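Local coordinates for protein E3 homolog (Yaba-like disease virus, PDB 1SFU) that binds left-handed Z-DNA through its N-terminal Zalpha domain and probably suppresses host antiviral responses triggered by double-stranded RNA, at residues L35-R38 against L39-N42. Numbering follows the deposited sequence.
Sequences LSNR and LKIN
Leu35 and Leu39 meet on the inner side of the turn that ends helix 32-38, Leu35 CD2 standing 4.2 Å from Leu39 CD1. Their backbones are joined by the last regular helical bond, Leu39 N to Leu35 O at 2.9 Å (N-H...O 161°). In Leu39, chi1 (-62°) sets CG beside its own N, anti to the carbonyl carbon, and chi2 then swings CD1 to 3.0 Å from Leu35 O, a tight approach. Branched aliphatic chains suit this face: Leu35 continues onto Ile46 and Leu50 of helix 43-55, and Leu39 onto Leu16 of helix 11-22.

After Leu39 the chain reverses at Lys40, whose positive phi (48°) lets Ile41 N return to Ser36 O, 3.1 Å away and on a lone pair in the carbonyl plane. This is the 6→1 bond of a Schellman-like end; Lys40 N stays about 3.8 Å from Asn37 O, the carbonyl that Lys40 NZ takes instead. A small hydroxyl fits where the chain doubles back: Ser36 OG bonds Ile41 O, although the modelled 2.4 Å is doubtful as an exact length. Ile41 packs onto Ile13.

The solvent side is looser and polar. Here the flexible chain of Lys40, bent at chi2 and chi4, curls back across the helix end, and NZ meets Asn37 O almost head-on at 2.7 Å. The base of Arg38 packs on Leu39 while its extended chain leads away; Asn37 points away.

The segment forms the turn of the helix-turn-helix, leading into helix 43-55, probably the recognition helix. Chemically, two carbonyls of the last turn, Ser36 O and Asn37 O, are met by an amide N-H and an ammonium group, and the positive charge of the Lys40 ammonium probably offsets the negative end of the helix dipole.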
loop_
_atom_site.group_PDB
_atom_site.type_symbol
_atom_site.label_atom_id
_atom_site.label_comp_id
_atom_site.label_asym_id
_atom_site.label_seq_id
_atom_site.Cartn_x
_atom_site.Cartn_y
_atom_site.Cartn_z
ATOM N N LEU C 35 14.175 -6.607 11.489
ATOM C CA LEU C 35 14.788 -5.307 11.708
ATOM C C LEU C 35 13.921 -4.446 12.613
ATOM O O LEU C 35 14.420 -3.795 13.531
ATOM C CB LEU C 35 15.014 -4.597 10.373
ATOM C CG LEU C 35 16.148 -5.163 9.521
ATOM C CD1 LEU C 35 16.181 -4.449 8.174
ATOM C CD2 LEU C 35 17.474 -4.978 10.252
ATOM N N SER C 36 12.620 -4.438 12.348
ATOM C CA SER C 36 11.691 -3.662 13.160
ATOM C C SER C 36 11.792 -4.108 14.612
ATOM O O SER C 36 11.704 -3.299 15.534
ATOM C CB SER C 36 10.255 -3.876 12.680
ATOM O OG SER C 36 9.331 -3.433 13.659
ATOM N N ASN C 37 11.981 -5.408 14.796
ATOM C CA ASN C 37 12.082 -6.001 16.119
ATOM C C ASN C 37 13.340 -5.564 16.874
ATOM O O ASN C 37 13.289 -5.315 18.080
ATOM C CB ASN C 37 12.035 -7.523 15.984
ATOM C CG ASN C 37 11.992 -8.230 17.318
ATOM O OD1 ASN C 37 11.402 -7.743 18.276
ATOM N ND2 ASN C 37 12.602 -9.401 17.380
ATOM N N ARG C 38 14.461 -5.460 16.165
ATOM C CA ARG C 38 15.720 -5.062 16.789
ATOM C C ARG C 38 15.786 -3.569 17.072
ATOM O O ARG C 38 16.008 -3.150 18.207
ATOM C CB ARG C 38 16.910 -5.445 15.906
ATOM C CG ARG C 38 17.045 -6.929 15.612
ATOM C CD ARG C 38 18.400 -7.220 14.973
ATOM N NE ARG C 38 18.417 -8.471 14.213
ATOM C CZ ARG C 38 18.154 -9.672 14.722
ATOM N NH1 ARG C 38 17.847 -9.805 16.007
ATOM N NH2 ARG C 38 18.199 -10.745 13.942
ATOM N N LEU C 39 15.597 -2.769 16.033
ATOM C CA LEU C 39 15.660 -1.321 16.166
ATOM C C LEU C 39 14.446 -0.743 16.886
ATOM O O LEU C 39 14.335 0.470 17.044
ATOM C CB LEU C 39 15.804 -0.677 14.782
ATOM C CG LEU C 39 17.061 -1.026 13.974
ATOM C CD1 LEU C 39 17.078 -2.501 13.641
ATOM C CD2 LEU C 39 17.081 -0.213 12.693
ATOM N N LYS C 40 13.543 -1.616 17.327
ATOM C CA LYS C 40 12.330 -1.188 18.024
ATOM C C LYS C 40 11.652 -0.055 17.268
ATOM O O LYS C 40 11.295 0.971 17.846
ATOM C CB LYS C 40 12.666 -0.729 19.444
ATOM C CG LYS C 40 13.188 -1.834 20.339
ATOM C CD LYS C 40 12.107 -2.856 20.638
ATOM C CE LYS C 40 12.650 -4.015 21.460
ATOM N NZ LYS C 40 13.665 -4.786 20.693
ATOM N N ILE C 41 11.487 -0.249 15.965
ATOM C CA ILE C 41 10.858 0.749 15.109
ATOM C C ILE C 41 9.724 0.099 14.324
ATOM O O ILE C 41 9.753 -1.103 14.065
ATOM C CB ILE C 41 11.889 1.347 14.124
ATOM C CG1 ILE C 41 12.970 2.098 14.909
ATOM C CG2 ILE C 41 11.198 2.270 13.130
ATOM C CD1 ILE C 41 14.068 2.692 14.045
ATOM N N ASN C 42 8.721 0.890 13.957
ATOM C CA ASN C 42 7.588 0.370 13.198
ATOM C C ASN C 42 8.054 -0.236 11.878
ATOM O O ASN C 42 8.906 0.329 11.191
ATOM C CB ASN C 42 6.574 1.487 12.930
ATOM C CG ASN C 42 5.897 1.974 14.198
ATOM O OD1 ASN C 42 5.131 2.941 14.181
ATOM N ND2 ASN C 42 6.175 1.299 15.313
#